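Local structure of photosystem II assembly protein Ycf48 (Thermosynechococcus elongatus, 5OJ5) at residues P312-K317 against L329-I334; F272-Y277 against Y316-F321; S204-W209 against E217-T222. The protein probably acts early in photosystem II assembly and in replacing photodamaged D1, and binds the C-terminal extension of the D1 precursor. All blocks are in the same frame, centred on the assembly; numbering follows the deposited sequence.

Interaction 1 of 3, residues P312-K317 against L329-I334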
loop_
_atom_site.group_PDB
_atom_site.type_symbol
_atom_site.label_atom_id
_atom_site.label_comp_id
_atom_site.label_asym_id
_atom_site.label_seq_id
_atom_site.Cartn_x
_atom_site.Cartn_y
_atom_site.Cartn_z
ATOM N N PRO A 312 15.276 -11.577 -7.361
ATOM C CA PRO A 312 16.178 -10.802 -6.463
ATOM C C PRO A 312 15.557 -9.490 -6.000
ATOM O O PRO A 312 15.946 -8.396 -6.440
ATOM C CB PRO A 312 17.402 -10.564 -7.360
ATOM C CG PRO A 312 16.843 -10.466 -8.724
ATOM C CD PRO A 312 15.711 -11.485 -8.773
ATOM N N SER A 313 14.593 -9.587 -5.086
ATOM C CA SER A 313 13.871 -8.402 -4.660
ATOM C C SER A 313 13.204 -8.658 -3.313
ATOM O O SER A 313 12.724 -9.774 -3.033
ATOM C CB SER A 313 12.804 -8.063 -5.700
ATOM O OG SER A 313 12.159 -6.836 -5.420
ATOM N N ASN A 314 13.141 -7.595 -2.503
ATOM C CA ASN A 314 12.151 -7.521 -1.444
ATOM C C ASN A 314 10.784 -7.290 -2.075
ATOM O O ASN A 314 10.654 -6.643 -3.127
ATOM C CB ASN A 314 12.460 -6.363 -0.502
ATOM C CG ASN A 314 13.829 -6.463 0.126
ATOM O OD1 ASN A 314 14.328 -7.556 0.391
ATOM N ND2 ASN A 314 14.415 -5.311 0.425
ATOM N N PHE A 315 9.745 -7.782 -1.440
ATOM C CA PHE A 315 8.382 -7.610 -1.920
ATOM C C PHE A 315 7.659 -6.725 -0.900
ATOM O O PHE A 315 7.341 -7.157 0.213
ATOM C CB PHE A 315 7.704 -8.951 -2.107
ATOM C CG PHE A 315 8.313 -9.766 -3.168
ATOM C CD1 PHE A 315 8.597 -9.236 -4.419
ATOM C CD2 PHE A 315 8.561 -11.121 -2.899
ATOM C CE1 PHE A 315 9.175 -10.058 -5.413
ATOM C CE2 PHE A 315 9.090 -11.927 -3.852
ATOM C CZ PHE A 315 9.405 -11.402 -5.104
ATOM N N TYR A 316 7.467 -5.455 -1.252
ATOM C CA TYR A 316 7.111 -4.349 -0.340
ATOM C C TYR A 316 5.634 -4.163 -0.148
ATOM O O TYR A 316 5.225 -3.653 0.895
ATOM C CB TYR A 316 7.585 -2.963 -0.856
ATOM C CG TYR A 316 9.070 -2.859 -0.823
ATOM C CD1 TYR A 316 9.758 -2.621 0.371
ATOM C CD2 TYR A 316 9.806 -3.101 -1.970
ATOM C CE1 TYR A 316 11.159 -2.547 0.395
ATOM C CE2 TYR A 316 11.165 -3.057 -1.957
ATOM C CZ TYR A 316 11.843 -2.784 -0.778
ATOM O OH TYR A 316 13.219 -2.745 -0.791
ATOM N N LYS A 317 4.843 -4.436 -1.185
ATOM C CA LYS A 317 3.444 -4.006 -1.215
ATOM C C LYS A 317 2.671 -5.018 -2.032
ATOM O O LYS A 317 3.118 -5.356 -3.119
ATOM C CB LYS A 317 3.327 -2.607 -1.862
ATOM C CG LYS A 317 2.018 -1.867 -1.569
ATOM C CD LYS A 317 2.227 -0.333 -1.701
ATOM C CE LYS A 317 0.936 0.440 -1.657
ATOM N NZ LYS A 317 0.121 0.176 -0.438
ATOM N N LEU A 329 4.638 -5.169 -5.550
ATOM C CA LEU A 329 5.711 -4.225 -5.866
ATOM C C LEU A 329 7.042 -4.713 -5.286
ATOM O O LEU A 329 7.150 -4.948 -4.074
ATOM C CB LEU A 329 5.370 -2.820 -5.359
ATOM C CG LEU A 329 3.995 -2.268 -5.709
ATOM C CD1 LEU A 329 3.854 -0.854 -5.220
ATOM C CD2 LEU A 329 3.648 -2.289 -7.168
ATOM N N GLY A 330 8.006 -4.939 -6.160
ATOM C CA GLY A 330 9.367 -5.249 -5.806
ATOM C C GLY A 330 10.266 -4.040 -5.909
ATOM O O GLY A 330 9.800 -2.905 -6.001
ATOM N N GLN A 331 11.561 -4.280 -5.994
ATOM C CA GLN A 331 12.557 -3.216 -6.127
ATOM C C GLN A 331 12.942 -3.082 -7.582
ATOM O O GLN A 331 12.777 -4.010 -8.367
ATOM C CB GLN A 331 13.813 -3.570 -5.334
ATOM C CG GLN A 331 13.585 -3.785 -3.887
ATOM C CD GLN A 331 14.777 -4.365 -3.204
ATOM O OE1 GLN A 331 14.873 -5.561 -3.029
ATOM N NE2 GLN A 331 15.732 -3.510 -2.830
ATOM N N LYS A 332 13.464 -1.915 -7.938
ATOM C CA LYS A 332 14.152 -1.771 -9.207
ATOM C C LYS A 332 13.269 -2.118 -10.395
ATOM O O LYS A 332 13.710 -2.733 -11.372
ATOM C CB LYS A 332 15.462 -2.559 -9.236
ATOM C CG LYS A 332 15.465 -4.062 -9.635
ATOM C CD LYS A 332 16.786 -4.802 -9.424
ATOM C CE LYS A 332 16.489 -6.243 -9.616
ATOM N NZ LYS A 332 17.371 -6.562 -10.721
ATOM N N GLY A 333 12.009 -1.726 -10.334
ATOM C CA GLY A 333 11.109 -1.954 -11.444
ATOM C C GLY A 333 10.502 -3.331 -11.544
ATOM O O GLY A 333 9.802 -3.619 -12.525
ATOM N N ILE A 334 10.738 -4.183 -10.571
ATOM C CA ILE A 334 10.153 -5.514 -10.575
ATOM C C ILE A 334 8.723 -5.447 -10.056
ATOM O O ILE A 334 8.433 -4.800 -9.031
ATOM C CB ILE A 334 10.994 -6.453 -9.707
ATOM C CG1 ILE A 334 12.379 -6.655 -10.376
ATOM C CG2 ILE A 334 10.242 -7.789 -9.458
ATOM C CD1 ILE A 334 13.376 -7.357 -9.517
#

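Interaction 2 of 3, residues F272-Y277 against Y316-F321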
loop_
_atom_site.group_PDB
_atom_site.type_symbol
_atom_site.label_atom_id
_atom_site.label_comp_id
_atom_site.label_asym_id
_atom_site.label_seq_id
_atom_site.Cartn_x
_atom_site.Cartn_y
_atom_site.Cartn_z
ATOM N N PHE A 272 8.782 -9.494 7.321
ATOM C CA PHE A 272 7.676 -9.284 6.407
ATOM C C PHE A 272 7.399 -7.799 6.248
ATOM O O PHE A 272 7.669 -6.991 7.137
ATOM C CB PHE A 272 6.403 -10.019 6.856
ATOM C CG PHE A 272 6.631 -11.482 6.929
ATOM C CD1 PHE A 272 6.620 -12.167 8.161
ATOM C CD2 PHE A 272 6.916 -12.189 5.786
ATOM C CE1 PHE A 272 6.847 -13.556 8.232
ATOM C CE2 PHE A 272 7.158 -13.584 5.839
ATOM C CZ PHE A 272 7.128 -14.239 7.064
ATOM N N LEU A 273 6.799 -7.449 5.111
ATOM C CA LEU A 273 6.605 -6.063 4.715
ATOM C C LEU A 273 5.147 -5.730 4.505
ATOM O O LEU A 273 4.753 -4.604 4.771
ATOM C CB LEU A 273 7.429 -5.779 3.466
ATOM C CG LEU A 273 8.943 -5.928 3.690
ATOM C CD1 LEU A 273 9.707 -6.011 2.395
ATOM C CD2 LEU A 273 9.443 -4.799 4.564
ATOM N N ASP A 274 4.333 -6.650 3.961
ATOM C CA ASP A 274 2.931 -6.355 3.708
ATOM C C ASP A 274 2.123 -7.637 3.754
ATOM O O ASP A 274 2.655 -8.744 3.575
ATOM C CB ASP A 274 2.739 -5.668 2.348
ATOM C CG ASP A 274 1.438 -4.914 2.246
ATOM O OD1 ASP A 274 0.843 -4.590 3.306
ATOM O OD2 ASP A 274 1.064 -4.534 1.123
ATOM N N LEU A 275 0.828 -7.461 4.005
ATOM C CA LEU A 275 -0.124 -8.558 4.126
ATOM C C LEU A 275 -1.386 -8.095 3.410
ATOM O O LEU A 275 -1.839 -6.958 3.637
ATOM C CB LEU A 275 -0.406 -8.811 5.621
ATOM C CG LEU A 275 -1.324 -9.978 5.971
ATOM C CD1 LEU A 275 -1.035 -10.431 7.385
ATOM C CD2 LEU A 275 -2.772 -9.600 5.883
ATOM N N ALA A 276 -1.949 -8.920 2.539
ATOM C CA ALA A 276 -3.188 -8.548 1.878
ATOM C C ALA A 276 -4.022 -9.763 1.565
ATOM O O ALA A 276 -3.494 -10.840 1.275
ATOM C CB ALA A 276 -2.922 -7.767 0.580
ATOM N N TYR A 277 -5.332 -9.578 1.578
ATOM C CA TYR A 277 -6.292 -10.629 1.300
ATOM C C TYR A 277 -6.719 -10.604 -0.162
ATOM O O TYR A 277 -7.141 -9.566 -0.679
ATOM C CB TYR A 277 -7.540 -10.471 2.168
ATOM C CG TYR A 277 -7.334 -10.750 3.636
ATOM C CD1 TYR A 277 -7.885 -11.886 4.211
ATOM C CD2 TYR A 277 -6.588 -9.881 4.458
ATOM C CE1 TYR A 277 -7.709 -12.143 5.560
ATOM C CE2 TYR A 277 -6.403 -10.166 5.810
ATOM C CZ TYR A 277 -6.968 -11.287 6.355
ATOM O OH TYR A 277 -6.776 -11.518 7.700
ATOM N N TYR A 316 7.467 -5.455 -1.252
ATOM C CA TYR A 316 7.111 -4.349 -0.340
ATOM C C TYR A 316 5.634 -4.163 -0.148
ATOM O O TYR A 316 5.225 -3.653 0.895
ATOM C CB TYR A 316 7.585 -2.963 -0.856
ATOM C CG TYR A 316 9.070 -2.859 -0.823
ATOM C CD1 TYR A 316 9.758 -2.621 0.371
ATOM C CD2 TYR A 316 9.806 -3.101 -1.970
ATOM C CE1 TYR A 316 11.159 -2.547 0.395
ATOM C CE2 TYR A 316 11.165 -3.057 -1.957
ATOM C CZ TYR A 316 11.843 -2.784 -0.778
ATOM O OH TYR A 316 13.219 -2.745 -0.791
ATOM N N LYS A 317 4.843 -4.436 -1.185
ATOM C CA LYS A 317 3.444 -4.006 -1.215
ATOM C C LYS A 317 2.671 -5.018 -2.032
ATOM O O LYS A 317 3.118 -5.356 -3.119
ATOM C CB LYS A 317 3.327 -2.607 -1.862
ATOM C CG LYS A 317 2.018 -1.867 -1.569
ATOM C CD LYS A 317 2.227 -0.333 -1.701
ATOM C CE LYS A 317 0.936 0.440 -1.657
ATOM N NZ LYS A 317 0.121 0.176 -0.438
ATOM N N ILE A 318 1.525 -5.443 -1.528
ATOM C CA ILE A 318 0.611 -6.312 -2.257
ATOM C C ILE A 318 -0.668 -5.526 -2.516
ATOM O O ILE A 318 -1.277 -5.033 -1.568
ATOM C CB ILE A 318 0.256 -7.572 -1.437
ATOM C CG1 ILE A 318 1.502 -8.342 -0.952
ATOM C CG2 ILE A 318 -0.718 -8.462 -2.262
ATOM C CD1 ILE A 318 1.132 -9.273 0.214
ATOM N N LEU A 319 -1.103 -5.454 -3.764
ATOM C CA LEU A 319 -2.311 -4.718 -4.141
ATOM C C LEU A 319 -3.227 -5.664 -4.897
ATOM O O LEU A 319 -2.917 -6.036 -6.027
ATOM C CB LEU A 319 -1.949 -3.521 -5.019
ATOM C CG LEU A 319 -1.139 -2.437 -4.315
ATOM C CD1 LEU A 319 -0.754 -1.335 -5.269
ATOM C CD2 LEU A 319 -1.946 -1.769 -3.159
ATOM N N PHE A 320 -4.359 -6.012 -4.319
ATOM C CA PHE A 320 -5.393 -6.764 -5.030
ATOM C C PHE A 320 -6.476 -5.796 -5.448
ATOM O O PHE A 320 -6.985 -5.035 -4.625
ATOM C CB PHE A 320 -5.999 -7.871 -4.173
ATOM C CG PHE A 320 -5.098 -9.081 -4.077
ATOM C CD1 PHE A 320 -4.914 -9.885 -5.173
ATOM C CD2 PHE A 320 -4.455 -9.398 -2.871
ATOM C CE1 PHE A 320 -4.075 -11.004 -5.081
ATOM C CE2 PHE A 320 -3.632 -10.491 -2.793
ATOM C CZ PHE A 320 -3.445 -11.282 -3.893
ATOM N N PHE A 321 -6.814 -5.816 -6.708
ATOM C CA PHE A 321 -7.914 -5.027 -7.246
ATOM C C PHE A 321 -9.214 -5.811 -7.349
ATOM O O PHE A 321 -10.293 -5.218 -7.285
ATOM C CB PHE A 321 -7.501 -4.430 -8.599
ATOM C CG PHE A 321 -6.376 -3.476 -8.443
ATOM C CD1 PHE A 321 -6.639 -2.173 -8.011
ATOM C CD2 PHE A 321 -5.060 -3.860 -8.616
ATOM C CE1 PHE A 321 -5.620 -1.288 -7.761
ATOM C CE2 PHE A 321 -4.007 -2.950 -8.348
ATOM C CZ PHE A 321 -4.309 -1.667 -7.932
HETATM O O HOH W 1 -0.710 -2.581 0.504
#

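Interaction 3 of 3, residues S204-W209 against E217-T222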
loop_
_atom_site.group_PDB
_atom_site.type_symbol
_atom_site.label_atom_id
_atom_site.label_comp_id
_atom_site.label_asym_id
_atom_site.label_seq_id
_atom_site.Cartn_x
_atom_site.Cartn_y
_atom_site.Cartn_z
ATOM N N SER A 204 6.976 1.821 18.176
ATOM C CA SER A 204 6.658 1.660 19.592
ATOM C C SER A 204 5.185 1.436 19.830
ATOM O O SER A 204 4.809 0.745 20.782
ATOM C CB SER A 204 7.113 2.883 20.375
ATOM O OG SER A 204 8.526 2.919 20.499
ATOM N N PHE A 205 4.324 2.066 19.000
ATOM C CA PHE A 205 2.885 1.997 19.195
ATOM C C PHE A 205 2.195 2.263 17.858
ATOM O O PHE A 205 2.852 2.413 16.827
ATOM C CB PHE A 205 2.449 2.823 20.403
ATOM C CG PHE A 205 2.766 4.282 20.298
ATOM C CD1 PHE A 205 1.949 5.125 19.545
ATOM C CD2 PHE A 205 3.885 4.835 20.935
ATOM C CE1 PHE A 205 2.220 6.488 19.456
ATOM C CE2 PHE A 205 4.150 6.197 20.835
ATOM C CZ PHE A 205 3.341 7.001 20.070
ATOM N N TYR A 206 0.859 2.270 17.856
ATOM C CA TYR A 206 0.111 2.590 16.655
ATOM C C TYR A 206 -0.996 3.543 17.029
ATOM O O TYR A 206 -1.306 3.736 18.204
ATOM C CB TYR A 206 -0.395 1.329 15.953
ATOM C CG TYR A 206 -1.470 0.559 16.672
ATOM C CD1 TYR A 206 -2.834 0.708 16.328
ATOM C CD2 TYR A 206 -1.166 -0.381 17.656
ATOM C CE1 TYR A 206 -3.820 -0.015 16.959
ATOM C CE2 TYR A 206 -2.176 -1.111 18.292
ATOM C CZ TYR A 206 -3.494 -0.921 17.922
ATOM O OH TYR A 206 -4.462 -1.664 18.568
ATOM N N SER A 207 -1.595 4.121 15.996
ATOM C CA SER A 207 -2.684 5.065 16.173
ATOM C C SER A 207 -3.791 4.741 15.176
ATOM O O SER A 207 -3.529 4.256 14.073
ATOM C CB SER A 207 -2.249 6.502 15.992
ATOM O OG SER A 207 -1.197 6.803 16.919
ATOM N N THR A 208 -5.031 5.037 15.556
ATOM C CA THR A 208 -6.178 4.875 14.671
ATOM C C THR A 208 -6.963 6.175 14.554
ATOM O O THR A 208 -6.964 7.010 15.467
ATOM C CB THR A 208 -7.105 3.739 15.137
ATOM O OG1 THR A 208 -7.559 4.012 16.466
ATOM C CG2 THR A 208 -6.417 2.375 15.113
ATOM N N TRP A 209 -7.655 6.313 13.429
ATOM C CA TRP A 209 -8.544 7.459 13.236
ATOM C C TRP A 209 -9.747 7.004 12.452
ATOM O O TRP A 209 -9.621 6.219 11.525
ATOM C CB TRP A 209 -7.829 8.589 12.480
ATOM C CG TRP A 209 -8.752 9.766 12.222
ATOM C CD1 TRP A 209 -9.033 10.768 13.076
ATOM C CD2 TRP A 209 -9.538 9.990 11.038
ATOM N NE1 TRP A 209 -9.939 11.643 12.479
ATOM C CE2 TRP A 209 -10.234 11.190 11.225
ATOM C CE3 TRP A 209 -9.683 9.302 9.838
ATOM C CZ2 TRP A 209 -11.095 11.716 10.245
ATOM C CZ3 TRP A 209 -10.534 9.825 8.870
ATOM C CH2 TRP A 209 -11.203 11.015 9.087
ATOM N N GLU A 217 -6.060 8.379 17.767
ATOM C CA GLU A 217 -6.084 7.718 19.070
ATOM C C GLU A 217 -4.901 6.771 19.168
ATOM O O GLU A 217 -4.832 5.821 18.372
ATOM C CB GLU A 217 -7.385 6.923 19.198
ATOM C CG GLU A 217 -7.518 6.127 20.479
ATOM C CD GLU A 217 -8.957 5.705 20.722
ATOM O OE1 GLU A 217 -9.310 5.453 21.892
ATOM O OE2 GLU A 217 -9.740 5.615 19.740
ATOM N N PRO A 218 -3.966 6.967 20.108
ATOM C CA PRO A 218 -2.825 6.050 20.239
ATOM C C PRO A 218 -3.224 4.790 20.989
ATOM O O PRO A 218 -4.111 4.796 21.852
ATOM C CB PRO A 218 -1.824 6.870 21.065
ATOM C CG PRO A 218 -2.684 7.764 21.909
ATOM C CD PRO A 218 -3.874 8.100 21.047
ATOM N N HIS A 219 -2.537 3.715 20.660
ATOM C CA HIS A 219 -2.734 2.396 21.265
ATOM C C HIS A 219 -1.353 1.786 21.504
ATOM O O HIS A 219 -0.508 1.799 20.609
ATOM C CB HIS A 219 -3.497 1.468 20.324
ATOM C CG HIS A 219 -4.810 1.993 19.897
ATOM N ND1 HIS A 219 -5.955 1.863 20.638
ATOM C CD2 HIS A 219 -5.140 2.706 18.799
ATOM C CE1 HIS A 219 -6.951 2.448 19.983
ATOM N NE2 HIS A 219 -6.479 2.937 18.848
ATOM N N ASN A 220 -1.063 1.294 22.707
ATOM C CA ASN A 220 0.250 0.657 22.866
ATOM C C ASN A 220 0.311 -0.651 22.074
ATOM O O ASN A 220 -0.697 -1.324 21.824
ATOM C CB ASN A 220 0.617 0.365 24.333
ATOM C CG ASN A 220 2.151 0.318 24.582
ATOM O OD1 ASN A 220 2.992 0.451 23.653
ATOM N ND2 ASN A 220 2.520 0.171 25.868
ATOM N N ARG A 221 1.512 -1.000 21.662
ATOM C CA ARG A 221 1.773 -2.279 21.010
ATOM C C ARG A 221 1.580 -3.410 22.023
ATOM O O ARG A 221 1.566 -3.207 23.240
ATOM C CB ARG A 221 3.150 -2.310 20.338
ATOM C CG ARG A 221 4.328 -2.481 21.280
ATOM C CD ARG A 221 5.572 -2.486 20.466
ATOM N NE ARG A 221 6.765 -2.837 21.234
ATOM C CZ ARG A 221 7.470 -1.987 21.967
ATOM N NH1 ARG A 221 7.100 -0.718 22.079
ATOM N NH2 ARG A 221 8.543 -2.432 22.625
ATOM N N THR A 222 1.436 -4.623 21.509
ATOM C CA THR A 222 1.094 -5.764 22.325
ATOM C C THR A 222 2.154 -6.848 22.241
ATOM O O THR A 222 1.940 -7.974 22.744
ATOM C CB THR A 222 -0.307 -6.271 22.007
ATOM O OG1 THR A 222 -0.408 -6.473 20.602
ATOM C CG2 THR A 222 -1.371 -5.236 22.441
HETATM O O HOH W 2 8.702 1.685 23.029
HETATM O O HOH W 3 -9.816 5.515 16.317
#

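Interaction 1 of 3, residues P312-K317 against L329-I334
Ser313 holds OG opposite its own backbone N (chi1 -174°), which turns the hydroxyl to Gln331. Gln331 keeps CG beside its backbone N (chi1 -59°), and the chain runs extended from there to bring its amide to Asn314. Gln331 is thereby tied to both Ser313 and Asn314. Ser313 OG takes the N-H of Gln331 (N to OG 2.7 Å), while the N-H of Asn314 runs almost straight into Gln331 OE1 (N to OE1 2.7 Å), tilted from the plane of that amide. Ser313 OG also donates to Asn314 O, so two bonds fix its rotation. The amides of Asn314 and Gln331 lie almost parallel, 6° apart. In the Tyr316 conformer given, Asn314 ND2 makes a 3.1 Å hydrogen bond to Tyr316 OH, in its own amide plane, and OD1 accepts from the backbone N of Ala289. Segment 312-317 is the entry into the innermost strand of a propeller blade. In that blade the chain's early strand 47-51 flanks the last strand, 334-338, the "Velcro" ring closure of beta-propellers. Gln331 also opens the type I' turn through Ile334 that leads into this last strand. The chain at Gly330 passes close to Asn314, its CA 3.3 Å from Asn314 O in a CA-H...O contact. Beyond it Leu329 is held by Tyr316 N to Leu329 O and Leu329 N to Lys317 O, both 2.9 Å. Leu329 CD1 lies alongside Lys317 CB at 3.8 Å.

Interaction 2 of 3, residues F272-Y277 against Y316-F321
Strand 272-277 and the short strand 317-320 run almost parallel, 13° apart in direction and 6.1 Å apart at their closest approach, yet no backbone-to-backbone hydrogen bond joins them. One carboxylate supplies the polar link. Asp274 has CG anti to its backbone N (chi1 -159°), which sends OD2 across to the N-H of Ile318. The bond is nearly straight, 2.8 Å from Ile318 N to Asp274 OD2, and uses the anti lone pair of OD2, the one away from the other carboxylate oxygen. Water 1 is bound to the same oxygen, 2.7 Å from Asp274 OD2, and in the lysine conformer given it accepts from Lys317 NZ at 3.0 Å. In that conformer the lysine meets the acid through water, without a direct salt bridge, and its charge would probably help stabilise the carboxylate. Apolar groups close the gap on both sides of this link. Towards the start of the strands, Leu273 CD1 leans against Tyr316 CD1 at 3.9 Å, the two side chains lying alongside and pointing the same way. Further along, the CG2 branch of Ile318 meets Ala276 CB at 3.7 Å, while its CD1 end tucks up to Asp274 O. Phe320 brings CD2 to 3.5 Å from Tyr277 O, and Ala276 O lies at the edge of its ring. Leu273 and Asp274 both face Ala286 of strand 283-287, a classic beta bulge, and both CB atoms point toward 316-321. Each strand is the innermost of its blade, and such a side-by-side meeting of innermost strands, joined through side chains, is how adjacent blades pack around the central pore of a seven-bladed beta-propeller.

Interaction 3 of 3, residues S204-W209 against E217-T222
Thr208 OG1 is gripped from two quarters, by His219 NE2 at 2.8 Å and by water 3 at 2.7 Å. The imidazole presents its edge to the hydroxyl, and the two side chains cross at about a right angle. Water 3 also makes a weak bond to Glu217 OE2. On the same side of the sheet Tyr206 has CG between its backbone N and carbonyl carbon (chi1 69°), which turns one ring face to His219. CB of His219 stands over that face, 3.6 Å from the Tyr206 ring centroid, a CH-pi contact. The imidazole runs on nearly parallel to the phenol, at 22°, but slid so far that the rings barely overlap. Four backbone bonds join the pairs Tyr206-His219 and Thr208-Glu217 in the antiparallel hairpin 205-209/217-220, the outer half of its blade. At the other end Arg221 NH1 donates to Ser204 O at 3.0 Å, in the guanidinium plane and on a carbonyl lone pair. In the Ser204 conformer given, water 2 links the same NH1 to Ser204 OG; NH2 bonds to Ser224 O, and Arg226 lies close by. The whole contact belongs to the Arg-rich patch. Within it the guanidinium of Arg221 is pinned by carbonyls and water, uncharged partners that fix its orientation and probably leave its positive charge largely unneutralised, in keeping with the basic character of the patch.

In the fold
Interactions 1 and 2 are continuous. They share Tyr316 and Lys317, their centres lie 12 Å apart, and Leu273 CD1 packs against Phe315 O at 3.4 Å. Strand 317-320 is thus fastened on one side within its own blade (interaction 1) and on the other to the preceding blade (interaction 2), close to the middle of the ring. Interaction 3 stands apart at the outer edge of another blade, its centre about 21 Å from that of interaction 2 and about 28 Å from that of interaction 1; nearest atoms are about 14 and 16 Å away. Interactions 1 and 2 contain no residue of the Arg-rich patch.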